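Local coordinates for protein SusD homolog (Bacteroides thetaiotaomicron VPI-5482, PDB 3IV0) that probably binds a carbohydrate at the bacterial outer membrane as a SusD-like lipoprotein, although its own ligand is not established, at residues 21-24 and 25-29; 136-139 and 140-144; 198-201 and 202-206; 372-375 and 376-380; 439-442 and 443-446. All blocks are in the same frame, centred on the assembly; numbering follows the deposited sequence.

Contact 1. Residues 21-24 and 25-29; sequences NAEA and FLLSI
Residues 21-24 and 25-29 are consecutive turns of the alpha-helix 19-39, near the N-terminal end of the largely helical SusD fold. The i to i+4 ladder runs across the junction from Phe25 N to Asn21 O (3.0 Å), Leu26 N to Ala22 O (2.9 Å) and Leu27 N to Glu23 O (2.9 Å). The last rung, Ser28 N to Ala24 O, is longer at 3.1 Å and less straight.

Side chains fan out from this backbone. CG of Leu27 lies 3.5 Å from Glu23 O, the carbonyl that its own amide binds, and its CD1 passes alongside Glu23 CG at 4.5 Å. The carboxylate of Glu23 forms a salt bridge with Arg199. The CB of Phe25 lies near the carbonyl oxygens of Ala22 and Asn21, while its ring packs edge-to-face with Trp14 and touches helix 93-108. Leu26 faces helix 117-142 through Phe123.

On the flank of the same turn, Ser28 folds back on the helix. With chi1 at 78°, its hydroxyl donates in the carbonyl plane to a lone pair of Phe25 O, with OG 2.6 Å from that oxygen.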
# COMPACT_ATOMS: atom_id res chain seq x y z
N ASN A 21 13.24 8.20 25.13
CA ASN A 21 12.43 9.31 24.65
C ASN A 21 12.59 9.50 23.14
O ASN A 21 11.62 9.80 22.44
CB ASN A 21 12.79 10.57 25.41
CG ASN A 21 12.45 10.45 26.88
OD1 ASN A 21 11.82 9.47 27.30
ND2 ASN A 21 12.84 11.44 27.66
N ALA A 22 13.79 9.27 22.63
CA ALA A 22 14.00 9.34 21.18
C ALA A 22 13.17 8.25 20.49
O ALA A 22 12.57 8.52 19.44
CB ALA A 22 15.47 9.22 20.81
N GLU A 23 13.12 7.05 21.06
CA GLU A 23 12.32 5.99 20.49
C GLU A 23 10.84 6.31 20.55
O GLU A 23 10.13 6.02 19.59
CB GLU A 23 12.63 4.64 21.12
CG GLU A 23 12.01 3.45 20.37
CD GLU A 23 12.67 2.13 20.69
OE1 GLU A 23 13.13 1.96 21.85
OE2 GLU A 23 12.73 1.24 19.80
N ALA A 24 10.33 6.88 21.64
CA ALA A 24 8.95 7.31 21.71
C ALA A 24 8.63 8.33 20.63
O ALA A 24 7.55 8.28 20.01
CB ALA A 24 8.59 7.85 23.13
N PHE A 25 9.55 9.25 20.38
CA PHE A 25 9.35 10.22 19.34
C PHE A 25 9.28 9.53 17.97
O PHE A 25 8.40 9.83 17.19
CB PHE A 25 10.43 11.29 19.39
CG PHE A 25 10.13 12.48 18.53
CD1 PHE A 25 10.45 12.47 17.20
CD2 PHE A 25 9.47 13.58 19.04
CE1 PHE A 25 10.16 13.54 16.41
CE2 PHE A 25 9.19 14.67 18.24
CZ PHE A 25 9.53 14.63 16.91
N LEU A 26 10.20 8.62 17.71
CA LEU A 26 10.15 7.82 16.47
C LEU A 26 8.81 7.10 16.35
O LEU A 26 8.17 7.12 15.29
CB LEU A 26 11.32 6.88 16.43
CG LEU A 26 11.31 5.86 15.28
CD1 LEU A 26 11.38 6.62 13.94
CD2 LEU A 26 12.44 4.85 15.43
N LEU A 27 8.32 6.50 17.43
CA LEU A 27 7.10 5.79 17.33
C LEU A 27 5.90 6.72 17.04
O LEU A 27 4.93 6.27 16.47
CB LEU A 27 6.86 4.92 18.57
CG LEU A 27 7.70 3.66 18.62
CD1 LEU A 27 7.58 3.07 20.02
CD2 LEU A 27 7.25 2.64 17.60
N SER A 28 5.98 8.00 17.41
CA SER A 28 4.93 8.94 17.10
C SER A 28 4.88 9.20 15.57
O SER A 28 3.84 9.60 15.07
CB SER A 28 5.12 10.26 17.87
OG SER A 28 6.10 11.10 17.30
N ILE A 29 6.00 8.99 14.87
CA ILE A 29 6.03 9.12 13.40
C ILE A 29 5.23 7.97 12.81
O ILE A 29 4.36 8.20 11.97
CB ILE A 29 7.47 9.18 12.87
CG1 ILE A 29 8.23 10.41 13.40
CG2 ILE A 29 7.46 9.13 11.30
CD1 ILE A 29 9.76 10.35 13.20

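Contact 2. Residues 136-139 and 140-144; sequences FFIV and RAFGD. With EDO (1,2-ethanediol), chain D.
Arg140 folds its side chain back along helix 117-142 over the rings of Phe136 and Phe137, one turn earlier. CB starts 3.7 Å from Phe136 O, the carbonyl that accepts the Arg140 amide. CG comes next and lies over one face of the Phe136 ring, 4.0 Å from its centroid, a CH-pi contact. CD continues across that same ring, 3.5 Å from Phe136 CZ. A bend in the chain at CG-CD (chi3 -58°) then carries the guanidinium to the second ring, while Phe136 CE2 still lies over one guanidinium face. NE donates to a water at 2.9 Å, which lies in the guanidinium plane and in turn donates to Phe137 O at 2.8 Å, tying the arginine head to the helix backbone. Arg140 CZ stands 4.5 Å from the centroid of Phe137, 20° off the ring normal, in a cation-pi arrangement. The tip, NH2, is closest to that ring, 3.5 Å from Phe137 CE1, with the two planes inclined rather than parallel. Tyr431 adds a further cation-pi partner, so aromatic faces probably contribute to stabilising the buried positive charge.

Farther along, the Phe142 ring turns an edge to Ile138 O, and its CD2 touches Ile138 CB. Gly143 N closes the last rung, 2.8 Å from Val139 O, and the residue then leaves helical geometry with a positive phi of 88°. Asp144 N, past the helix, donates to an ethanediol, probably from the crystallisation liquor. This is the C-terminal end of a buried helix, terminated by glycine at the C' position.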
# COMPACT_ATOMS: atom_id res chain seq x y z
N PHE A 136 5.97 9.14 -0.63
CA PHE A 136 5.48 8.24 -1.67
C PHE A 136 3.98 8.12 -1.62
O PHE A 136 3.33 8.22 -2.67
CB PHE A 136 6.12 6.88 -1.55
CG PHE A 136 5.63 5.88 -2.56
CD1 PHE A 136 5.81 6.10 -3.91
CD2 PHE A 136 5.05 4.70 -2.16
CE1 PHE A 136 5.41 5.14 -4.85
CE2 PHE A 136 4.62 3.74 -3.11
CZ PHE A 136 4.81 4.00 -4.45
N PHE A 137 3.40 7.93 -0.45
CA PHE A 137 1.95 7.78 -0.36
C PHE A 137 1.23 9.03 -0.82
O PHE A 137 0.16 8.95 -1.48
CB PHE A 137 1.55 7.43 1.08
CG PHE A 137 1.43 5.95 1.34
CD1 PHE A 137 2.41 5.07 0.94
CD2 PHE A 137 0.32 5.44 1.97
CE1 PHE A 137 2.27 3.72 1.16
CE2 PHE A 137 0.17 4.09 2.19
CZ PHE A 137 1.16 3.23 1.79
N ILE A 138 1.73 10.22 -0.50
CA ILE A 138 1.04 11.42 -0.94
C ILE A 138 1.28 11.74 -2.42
O ILE A 138 0.42 12.32 -3.07
CB ILE A 138 1.29 12.64 -0.03
CG1 ILE A 138 2.75 13.07 0.08
CG2 ILE A 138 0.66 12.39 1.33
CD1 ILE A 138 2.97 14.41 0.84
N VAL A 139 2.43 11.37 -2.97
CA VAL A 139 2.61 11.50 -4.42
C VAL A 139 1.61 10.61 -5.14
O VAL A 139 0.96 11.03 -6.13
CB VAL A 139 4.04 11.15 -4.84
CG1 VAL A 139 4.10 10.94 -6.37
CG2 VAL A 139 4.99 12.29 -4.42
N ARG A 140 1.48 9.36 -4.71
CA ARG A 140 0.54 8.47 -5.37
C ARG A 140 -0.87 9.01 -5.33
O ARG A 140 -1.67 8.76 -6.27
CB ARG A 140 0.53 7.07 -4.76
CG ARG A 140 1.76 6.24 -4.89
CD ARG A 140 1.45 4.80 -4.58
NE ARG A 140 0.90 4.63 -3.24
CZ ARG A 140 0.65 3.44 -2.69
NH1 ARG A 140 1.04 2.31 -3.30
NH2 ARG A 140 0.08 3.36 -1.52
N ALA A 141 -1.27 9.66 -4.25
CA ALA A 141 -2.61 10.19 -4.14
C ALA A 141 -2.81 11.52 -4.80
O ALA A 141 -3.86 11.77 -5.41
CB ALA A 141 -3.04 10.28 -2.63
N PHE A 142 -1.82 12.40 -4.71
CA PHE A 142 -2.03 13.80 -5.06
C PHE A 142 -1.21 14.30 -6.23
O PHE A 142 -1.48 15.41 -6.73
CB PHE A 142 -1.79 14.71 -3.84
CG PHE A 142 -2.76 14.47 -2.70
CD1 PHE A 142 -4.06 14.93 -2.77
CD2 PHE A 142 -2.35 13.81 -1.55
CE1 PHE A 142 -4.93 14.70 -1.74
CE2 PHE A 142 -3.23 13.57 -0.53
CZ PHE A 142 -4.51 14.03 -0.62
N GLY A 143 -0.19 13.55 -6.65
CA GLY A 143 0.68 14.08 -7.71
C GLY A 143 1.82 14.89 -7.12
O GLY A 143 2.47 14.49 -6.16
N ASP A 144 2.05 16.06 -7.70
CA ASP A 144 3.02 16.99 -7.15
C ASP A 144 2.66 17.35 -5.69
O ASP A 144 1.50 17.54 -5.36
CB ASP A 144 3.05 18.28 -7.98
CG ASP A 144 3.46 18.08 -9.42
OD1 ASP A 144 3.90 17.02 -9.86
OD2 ASP A 144 3.38 19.09 -10.16
C1 EDO D . 0.75 15.90 -11.11
O1 EDO D . 0.29 16.67 -9.98
C2 EDO D . -0.36 15.08 -11.72
O2 EDO D . -1.37 15.85 -12.32
O HOH W 1 -0.77 6.32 -1.55

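Contact 3. Residues 198-201 and 202-206; sequences IRAS and RGSVI
Ser201 and Ser204 exchange hydrogen bonds at the start of helix 202-219, each side chain serving the other's backbone amide. Ser201 N donates to Ser204 OG at 2.9 Å along a nearly straight line, with an N-H...O angle of 177°. In return Ser204 N reaches Ser201 OG at 3.2 Å, with an angle of 155°. This reciprocal pair is a capping box, with Ser201 as the N-cap residue. The hydroxyl of Ser201 is set between its own backbone N and carbonyl carbon (chi1 71°), which turns OG toward Ser204 N.

The carbonyl of Ser201 is used as well: Val205 N donates to Ser201 O at 3.2 Å, the first i to i+4 rung, and Val205 CG2 rests 3.6 Å from the same oxygen. Ser204 OG has a second role, since besides accepting from Ser201 N it donates to Leu265 O, so the hydroxyl is engaged in both directions. Just before the cap, Ala200 gives its N-H to Tyr30 OH and takes a bond from Tyr190 OH at its carbonyl, while its CB packs 4.3 Å from Ser204 CB. The flanking arginines are held by acids elsewhere, Arg199 by Glu126 of helix 117-142 and Arg202, extended from CG to NE, by Glu237.

The backbone of Arg202 is hydrogen-bonded to that of Pro187. For Ser204 N, the cap supplies the acceptor that a preceding helical turn would have offered, and Ser201 N is met by the return bond, so both amides are satisfied although the site is buried.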
# COMPACT_ATOMS: atom_id res chain seq x y z
N ILE A 198 6.43 -4.30 11.73
CA ILE A 198 5.89 -3.01 12.05
C ILE A 198 6.93 -1.93 12.34
O ILE A 198 6.58 -0.76 12.52
CB ILE A 198 4.86 -3.10 13.19
CG1 ILE A 198 5.48 -3.65 14.48
CG2 ILE A 198 3.65 -3.98 12.75
CD1 ILE A 198 4.49 -3.54 15.67
N ARG A 199 8.21 -2.31 12.37
CA ARG A 199 9.31 -1.38 12.37
C ARG A 199 10.09 -1.63 11.09
O ARG A 199 10.27 -2.78 10.67
CB ARG A 199 10.20 -1.62 13.61
CG ARG A 199 9.50 -1.31 14.94
CD ARG A 199 9.35 0.18 15.22
NE ARG A 199 10.61 0.84 15.51
CZ ARG A 199 11.19 0.89 16.71
NH1 ARG A 199 10.62 0.36 17.78
NH2 ARG A 199 12.36 1.49 16.81
N ALA A 200 10.52 -0.57 10.43
CA ALA A 200 11.20 -0.71 9.16
C ALA A 200 12.40 -1.66 9.24
O ALA A 200 13.24 -1.52 10.14
CB ALA A 200 11.67 0.68 8.65
N SER A 201 12.49 -2.58 8.29
CA SER A 201 13.61 -3.48 8.11
C SER A 201 14.27 -3.18 6.77
O SER A 201 13.79 -2.35 5.98
CB SER A 201 13.15 -4.92 8.11
OG SER A 201 12.43 -5.22 6.90
N ARG A 202 15.34 -3.90 6.47
CA ARG A 202 15.99 -3.80 5.16
C ARG A 202 14.98 -4.11 4.05
O ARG A 202 14.96 -3.49 3.00
CB ARG A 202 17.22 -4.72 5.10
CG ARG A 202 18.12 -4.49 3.86
CD ARG A 202 19.35 -5.42 3.94
NE ARG A 202 20.32 -5.20 2.84
CZ ARG A 202 21.22 -4.23 2.82
NH1 ARG A 202 21.26 -3.33 3.78
NH2 ARG A 202 22.06 -4.13 1.80
N GLY A 203 14.17 -5.14 4.27
CA GLY A 203 13.11 -5.50 3.32
C GLY A 203 12.07 -4.43 3.09
O GLY A 203 11.61 -4.21 1.97
N SER A 204 11.72 -3.68 4.13
CA SER A 204 10.81 -2.56 4.00
C SER A 204 11.39 -1.53 2.99
O SER A 204 10.68 -1.02 2.09
CB SER A 204 10.63 -1.85 5.33
OG SER A 204 10.29 -2.73 6.38
N VAL A 205 12.66 -1.20 3.20
CA VAL A 205 13.36 -0.26 2.35
C VAL A 205 13.40 -0.74 0.90
O VAL A 205 13.10 0.03 -0.01
CB VAL A 205 14.80 0.02 2.85
CG1 VAL A 205 15.56 0.90 1.87
CG2 VAL A 205 14.76 0.68 4.28
N ILE A 206 13.74 -2.01 0.69
CA ILE A 206 13.81 -2.54 -0.66
C ILE A 206 12.44 -2.45 -1.35
O ILE A 206 12.36 -2.01 -2.50
CB ILE A 206 14.33 -3.98 -0.65
CG1 ILE A 206 15.81 -4.02 -0.23
CG2 ILE A 206 14.16 -4.62 -2.04
CD1 ILE A 206 16.30 -5.40 0.17

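Contact 4. Residues 372-375 and 376-380; sequences LLYA and EALAA
Glu376 N donates to Leu372 O at 2.8 Å, the shortest of four helical bonds that join 372-375 to 376-380. The others link Ala377 N to Leu373 O (3.0 Å), Leu378 N to Tyr374 O (3.0 Å) and Ala379 N to Ala375 O (2.9 Å). The Leu378 bond is the straightest, at 171°. Beyond the backbone, the carboxylate of Glu376 is paired by a salt bridge from its OE2 to Arg435. It reaches there on an extended chain, with CG anti to the backbone N (chi1 174°), and on the way runs alongside Leu373, whose CD2 lies 3.9 Å from Glu376 OE1. A carboxylate and a leucine methyl therefore share one flank of the helix.

On another flank the packing is apolar. Leu378 is set so that its CD1 lies against the Tyr374 ring obliquely, 3.7 Å from Tyr374 CE1 and 3.9 Å from Tyr374 CD1. Outside the pair, Leu378 meets helices 224-238 and 385-398. Ala375 and Ala379, one turn apart, both rest on Ile415 of helix 408-422, and Ala379 CB lies 3.4 Å from Ala375 O.

This part of helix 367-381 is largely buried, packed among helices 202-219, 224-238, 385-398 and 408-422, consistent with the TPR-related helical core of SusD-family proteins.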
# COMPACT_ATOMS: atom_id res chain seq x y z
N LEU A 372 6.79 -10.37 -7.34
CA LEU A 372 6.08 -10.03 -8.58
C LEU A 372 6.57 -8.74 -9.17
O LEU A 372 6.64 -8.62 -10.38
CB LEU A 372 4.57 -10.02 -8.37
CG LEU A 372 3.95 -11.40 -8.05
CD1 LEU A 372 2.51 -11.25 -7.55
CD2 LEU A 372 4.05 -12.38 -9.24
N LEU A 373 6.97 -7.77 -8.36
CA LEU A 373 7.58 -6.55 -8.89
C LEU A 373 8.90 -6.83 -9.59
O LEU A 373 9.22 -6.26 -10.63
CB LEU A 373 7.81 -5.52 -7.78
CG LEU A 373 6.58 -4.94 -7.07
CD1 LEU A 373 7.05 -3.87 -6.08
CD2 LEU A 373 5.54 -4.41 -8.06
N TYR A 374 9.71 -7.70 -8.99
CA TYR A 374 10.97 -8.15 -9.56
C TYR A 374 10.70 -8.84 -10.91
O TYR A 374 11.28 -8.49 -11.92
CB TYR A 374 11.63 -9.08 -8.53
CG TYR A 374 12.98 -9.62 -8.83
CD1 TYR A 374 13.74 -9.22 -9.90
CD2 TYR A 374 13.54 -10.53 -7.94
CE1 TYR A 374 15.02 -9.75 -10.11
CE2 TYR A 374 14.80 -11.04 -8.15
CZ TYR A 374 15.52 -10.67 -9.24
OH TYR A 374 16.76 -11.22 -9.48
N ALA A 375 9.73 -9.75 -10.92
CA ALA A 375 9.36 -10.39 -12.18
C ALA A 375 8.90 -9.36 -13.21
O ALA A 375 9.25 -9.46 -14.39
CB ALA A 375 8.27 -11.41 -11.95
N GLU A 376 8.06 -8.41 -12.81
CA GLU A 376 7.55 -7.41 -13.72
C GLU A 376 8.68 -6.64 -14.38
O GLU A 376 8.65 -6.40 -15.59
CB GLU A 376 6.67 -6.44 -12.92
CG GLU A 376 6.17 -5.26 -13.71
CD GLU A 376 5.31 -4.33 -12.91
OE1 GLU A 376 4.75 -4.76 -11.90
OE2 GLU A 376 5.19 -3.15 -13.34
N ALA A 377 9.67 -6.22 -13.61
CA ALA A 377 10.79 -5.44 -14.13
C ALA A 377 11.61 -6.27 -15.08
O ALA A 377 12.01 -5.80 -16.15
CB ALA A 377 11.68 -4.86 -12.98
N LEU A 378 11.89 -7.50 -14.72
CA LEU A 378 12.64 -8.40 -15.62
C LEU A 378 11.88 -8.57 -16.92
O LEU A 378 12.48 -8.49 -18.01
CB LEU A 378 12.83 -9.76 -15.00
CG LEU A 378 13.94 -9.85 -13.98
CD1 LEU A 378 13.84 -11.20 -13.27
CD2 LEU A 378 15.30 -9.67 -14.67
N ALA A 379 10.58 -8.84 -16.84
CA ALA A 379 9.82 -9.06 -18.04
C ALA A 379 9.79 -7.81 -18.92
O ALA A 379 9.88 -7.89 -20.15
CB ALA A 379 8.41 -9.53 -17.70
N ALA A 380 9.80 -6.64 -18.31
CA ALA A 380 9.71 -5.39 -19.08
C ALA A 380 11.02 -5.15 -19.78
O ALA A 380 11.03 -4.65 -20.92
CB ALA A 380 9.35 -4.19 -18.14

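Contact 5. Residues 439-442 and 443-446; sequences VYNR and NYCM
Asn441 bonds to the residues that follow it with both its side chain and its carbonyl. CG lies anti to the backbone N (chi1 -169°), which carries the amide oxygen OD1 forward to accept from Asn443 N at 2.9 Å, an Asx turn. Its backbone carbonyl serves the same loop: Tyr444 N donates to Asn441 O at 3.0 Å, coming from above the carbonyl plane rather than onto a lone pair, and Cys445 N adds a weak bond to that oxygen at 3.1 Å.

Tyr444 has its CG on the side opposite the carbonyl carbon, next to the backbone N (chi1 -58°). The ring presents its edge to the asparagine: Tyr444 CE2 is 3.5 Å from Asn441 ND2, Tyr444 CD2 is 3.6 Å from Asn441 CG, and the amide and ring planes stand almost perpendicular, 80° apart. Beyond this, the hydroxyl bonds to Asp413, while the ring receives Lys438 in a cation-pi contact and packs edge-to-face with Phe416.

Arg442 takes part through its backbone, where the CA-H points at Cys445 O, 3.4 Å from Arg442 CA. Cys445 is buried: its CB lies 3.8 Å from Asn441 O, and it packs on Tyr429 and Leu433 of helix 429-436.

With helical backbone angles at Arg442 and Asn443, residues 441-444 form a type I beta turn that is overlaid by the Asx turn, within the loop joining helices 429-436 and 451-455.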
# COMPACT_ATOMS: atom_id res chain seq x y z
N VAL A 439 -4.90 1.90 -16.09
CA VAL A 439 -6.10 2.54 -15.58
C VAL A 439 -6.96 3.13 -16.68
O VAL A 439 -8.17 3.37 -16.47
CB VAL A 439 -5.78 3.59 -14.49
CG1 VAL A 439 -5.21 4.91 -15.06
CG2 VAL A 439 -7.02 3.87 -13.58
N TYR A 440 -6.37 3.36 -17.86
CA TYR A 440 -7.15 3.88 -18.98
C TYR A 440 -7.29 2.84 -20.08
O TYR A 440 -7.64 3.20 -21.22
CB TYR A 440 -6.55 5.20 -19.51
CG TYR A 440 -5.10 5.15 -19.83
CD1 TYR A 440 -4.65 4.52 -21.00
CD2 TYR A 440 -4.16 5.75 -19.01
CE1 TYR A 440 -3.35 4.48 -21.31
CE2 TYR A 440 -2.82 5.72 -19.31
CZ TYR A 440 -2.43 5.09 -20.49
OH TYR A 440 -1.11 5.00 -20.83
N ASN A 441 -7.13 1.56 -19.75
CA ASN A 441 -7.21 0.48 -20.72
C ASN A 441 -8.28 -0.52 -20.30
O ASN A 441 -8.13 -1.22 -19.31
CB ASN A 441 -5.83 -0.19 -20.83
CG ASN A 441 -5.73 -1.14 -22.00
OD1 ASN A 441 -6.71 -1.78 -22.38
ND2 ASN A 441 -4.51 -1.29 -22.52
N ARG A 442 -9.37 -0.59 -21.06
CA ARG A 442 -10.47 -1.48 -20.72
C ARG A 442 -10.10 -2.98 -20.76
O ARG A 442 -10.80 -3.80 -20.18
CB ARG A 442 -11.67 -1.21 -21.63
CG ARG A 442 -12.97 -1.79 -21.12
CD ARG A 442 -14.13 -1.41 -22.03
NE ARG A 442 -14.27 0.05 -22.12
CZ ARG A 442 -14.89 0.81 -21.23
NH1 ARG A 442 -15.46 0.27 -20.16
NH2 ARG A 442 -14.96 2.12 -21.41
N ASN A 443 -8.99 -3.31 -21.40
CA ASN A 443 -8.51 -4.70 -21.40
C ASN A 443 -8.01 -5.16 -20.01
O ASN A 443 -7.94 -6.37 -19.75
CB ASN A 443 -7.39 -4.87 -22.42
CG ASN A 443 -7.87 -4.67 -23.85
OD1 ASN A 443 -7.34 -3.84 -24.60
ND2 ASN A 443 -8.89 -5.40 -24.21
N TYR A 444 -7.71 -4.19 -19.14
CA TYR A 444 -7.13 -4.47 -17.82
C TYR A 444 -7.92 -3.88 -16.65
O TYR A 444 -7.67 -4.24 -15.51
CB TYR A 444 -5.71 -3.94 -17.76
CG TYR A 444 -4.83 -4.53 -18.83
CD1 TYR A 444 -4.33 -5.81 -18.69
CD2 TYR A 444 -4.52 -3.83 -19.97
CE1 TYR A 444 -3.53 -6.36 -19.67
CE2 TYR A 444 -3.74 -4.37 -20.97
CZ TYR A 444 -3.23 -5.63 -20.81
OH TYR A 444 -2.45 -6.19 -21.80
N CYS A 445 -8.85 -2.98 -16.91
CA CYS A 445 -9.62 -2.30 -15.88
C CYS A 445 -11.06 -2.23 -16.37
O CYS A 445 -11.31 -1.72 -17.47
CB CYS A 445 -9.07 -0.90 -15.66
SG CYS A 445 -10.04 0.07 -14.45
N MSE A 446 -12.00 -2.71 -15.57
CA MSE A 446 -13.41 -2.76 -15.96
C MSE A 446 -14.05 -1.37 -15.94
O MSE A 446 -14.99 -1.08 -16.68
CB MSE A 446 -14.17 -3.68 -15.02
CG MSE A 446 -15.62 -3.91 -15.41
SE MSE A 446 -16.43 -5.51 -14.61
CE MSE A 446 -16.52 -6.51 -16.13

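How the contacts relate
Contacts 2, 3 and 4 are buried, whereas contacts 1 and 5 lie partly at the surface, on opposite sides of the chain's centre and about 43 Å apart between centres. Contacts 1 and 4 are turns within helices, contact 2 is a helix C-terminus, contact 3 a helix N-terminus and contact 5 a loop. Their chemistry follows: repeating backbone bonds within the helices, serine hydroxyls replacing them at the start, glycine and a water-bridged arginine near the end, and an asparagine in the loop. Only contacts 1 and 3 touch, through Arg199, which also packs on Leu26 and Leu27. Both pack on helix 117-142, the helix whose end is contact 2.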